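PDB 3U54: phosphoribosylaminoimidazole-succinocarboxamide synthase from Pyrococcus horikoshii, which catalyses the ATP-dependent joining of L-aspartate to 5-amino-1-(5-phospho-D-ribosyl)imidazole-4-carboxylate, forming SAICAR in de novo purine biosynthesis. Local coordinates for residues M25-D30 with N76-E81. Numbering follows the deposited sequence.
With CD (cadmium ion), chain I.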
loop_
_atom_site.group_PDB
_atom_site.type_symbol
_atom_site.label_atom_id
_atom_site.label_comp_id
_atom_site.label_asym_id
_atom_site.label_seq_id
_atom_site.Cartn_x
_atom_site.Cartn_y
_atom_site.Cartn_z
HETATM N N MSE A 25 26.124 -21.792 21.575
HETATM C CA MSE A 25 24.865 -22.173 22.191
HETATM C C MSE A 25 25.034 -23.615 22.650
HETATM O O MSE A 25 25.270 -24.513 21.837
HETATM C CB MSE A 25 23.730 -22.057 21.169
HETATM C CG MSE A 25 22.337 -22.237 21.736
HETATM SE SE MSE A 25 20.914 -21.643 20.519
HETATM C CE MSE A 25 21.316 -22.667 18.956
ATOM N N GLU A 26 24.945 -23.845 23.952
ATOM C CA GLU A 26 25.205 -25.199 24.447
ATOM C C GLU A 26 23.946 -25.892 24.975
ATOM O O GLU A 26 23.281 -25.395 25.893
ATOM C CB GLU A 26 26.332 -25.217 25.492
ATOM C CG GLU A 26 26.910 -26.626 25.754
ATOM C CD GLU A 26 27.830 -26.676 26.974
ATOM O OE1 GLU A 26 27.685 -25.834 27.893
ATOM O OE2 GLU A 26 28.696 -27.579 27.021
ATOM N N PHE A 27 23.632 -27.034 24.374
ATOM C CA PHE A 27 22.439 -27.781 24.732
ATOM C C PHE A 27 22.733 -28.729 25.876
ATOM O O PHE A 27 23.704 -29.483 25.834
ATOM C CB PHE A 27 21.876 -28.510 23.511
ATOM C CG PHE A 27 21.294 -27.587 22.470
ATOM C CD1 PHE A 27 19.921 -27.461 22.323
ATOM C CD2 PHE A 27 22.117 -26.841 21.647
ATOM C CE1 PHE A 27 19.376 -26.629 21.364
ATOM C CE2 PHE A 27 21.581 -26.002 20.687
ATOM C CZ PHE A 27 20.199 -25.905 20.538
ATOM N N LYS A 28 21.899 -28.668 26.908
ATOM C CA LYS A 28 22.115 -29.450 28.125
ATOM C C LYS A 28 21.173 -30.647 28.180
ATOM O O LYS A 28 20.287 -30.784 27.342
ATOM C CB LYS A 28 21.949 -28.561 29.371
ATOM N N ASP A 29 21.382 -31.523 29.160
ATOM C CA ASP A 29 20.466 -32.636 29.381
ATOM C C ASP A 29 19.361 -32.304 30.395
ATOM O O ASP A 29 18.373 -33.048 30.511
ATOM C CB ASP A 29 21.238 -33.903 29.764
ATOM C CG ASP A 29 21.912 -34.564 28.563
ATOM O OD1 ASP A 29 22.421 -35.699 28.713
ATOM O OD2 ASP A 29 21.927 -33.951 27.472
ATOM N N ASP A 30 19.520 -31.181 31.104
ATOM C CA ASP A 30 18.503 -30.698 32.042
ATOM C C ASP A 30 17.221 -30.289 31.311
ATOM O O ASP A 30 17.261 -29.511 30.359
ATOM C CB ASP A 30 19.027 -29.521 32.873
ATOM C CG ASP A 30 19.993 -29.943 33.976
ATOM O OD1 ASP A 30 20.335 -31.146 34.085
ATOM O OD2 ASP A 30 20.411 -29.050 34.742
ATOM N N ASN A 76 26.881 -31.284 21.139
ATOM C CA ASN A 76 25.842 -30.467 21.788
ATOM C C ASN A 76 26.055 -28.946 21.788
ATOM O O ASN A 76 25.399 -28.226 22.538
ATOM C CB ASN A 76 25.552 -30.988 23.199
ATOM C CG ASN A 76 26.698 -30.786 24.146
ATOM O OD1 ASN A 76 27.861 -30.807 23.742
ATOM N ND2 ASN A 76 26.382 -30.591 25.428
ATOM N N ARG A 77 26.958 -28.457 20.941
ATOM C CA ARG A 77 27.258 -27.026 20.892
ATOM C C ARG A 77 27.108 -26.489 19.487
ATOM O O ARG A 77 27.669 -27.047 18.546
ATOM C CB ARG A 77 28.669 -26.721 21.373
ATOM C CG ARG A 77 28.918 -26.866 22.844
ATOM C CD ARG A 77 30.338 -26.469 23.139
ATOM N NE ARG A 77 30.649 -26.523 24.565
ATOM C CZ ARG A 77 31.613 -25.816 25.138
ATOM N NH1 ARG A 77 32.354 -24.996 24.406
ATOM N NH2 ARG A 77 31.830 -25.913 26.441
ATOM N N LEU A 78 26.347 -25.403 19.351
ATOM C CA LEU A 78 26.237 -24.699 18.075
ATOM C C LEU A 78 26.979 -23.360 18.108
ATOM O O LEU A 78 27.028 -22.692 19.129
ATOM C CB LEU A 78 24.769 -24.473 17.709
ATOM C CG LEU A 78 23.808 -25.661 17.664
ATOM C CD1 LEU A 78 22.725 -25.290 16.706
ATOM C CD2 LEU A 78 24.470 -26.972 17.221
ATOM N N ILE A 79 27.568 -22.981 16.984
ATOM C CA ILE A 79 28.151 -21.670 16.863
ATOM C C ILE A 79 27.131 -20.801 16.156
ATOM O O ILE A 79 26.683 -21.119 15.067
ATOM C CB ILE A 79 29.496 -21.680 16.100
ATOM C CG1 ILE A 79 30.502 -22.596 16.813
ATOM C CG2 ILE A 79 30.035 -20.239 15.977
ATOM C CD1 ILE A 79 31.573 -23.187 15.913
ATOM N N VAL A 80 26.779 -19.692 16.791
ATOM C CA VAL A 80 25.663 -18.883 16.358
ATOM C C VAL A 80 26.056 -17.417 16.309
ATOM O O VAL A 80 26.759 -16.905 17.174
ATOM C CB VAL A 80 24.417 -19.081 17.268
ATOM C CG1 VAL A 80 23.841 -20.474 17.090
ATOM C CG2 VAL A 80 24.761 -18.842 18.729
ATOM N N GLU A 81 25.592 -16.734 15.276
ATOM C CA GLU A 81 25.918 -15.339 15.094
ATOM C C GLU A 81 25.254 -14.496 16.168
ATOM O O GLU A 81 24.180 -14.839 16.654
ATOM C CB GLU A 81 25.544 -14.901 13.682
ATOM C CG GLU A 81 24.163 -14.383 13.521
ATOM C CD GLU A 81 23.872 -14.093 12.095
ATOM O OE1 GLU A 81 23.121 -14.865 11.477
ATOM O OE2 GLU A 81 24.434 -13.125 11.578
HETATM CD CD CD I . 23.717 -12.303 9.296
#
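The methyl CE of Met25, a selenomethionine, reaches Leu78 CD1 at 3.7 Å and Val80 CG1 at 3.8 Å. A bend at chi3 (55°) brings this methyl to the neighbouring strand; the Met25 side chain lies alongside that of Leu78 and crosses that of Val80 at about a right angle. Phe27 adds ring atom CE2, 3.8 Å from Leu78 CG in an oblique approach; Phe27 and Leu78 also touch helix 45-62, so this apolar face joins the sheet to that helix. The backbones of Met25 and Leu78 form an antiparallel hydrogen-bonded pair: Met25 N to Leu78 O is 2.8 Å (169° at the hydrogen), Leu78 N to Met25 O 2.9 Å. At the strand end, Asn76 grips Phe27 twice, its backbone O accepting from Phe27 N while its side-chain ND2 donates to Phe27 O at 2.9 Å. On the opposite face, Glu26 OE2 meets the guanidinium edge of Arg77 at NE (3.3 Å), a weak bond within a salt bridge; the carboxylate and guanidinium planes stand 87° apart. A leucine in place of Arg77 would probably leave the Glu26 carboxylate without this cationic mate. The strands are the inner pair of a four-stranded antiparallel sheet, and their chemistry implies an amphipathic pairing: apolar toward the helix, with a weak ion pair on the partly exposed side.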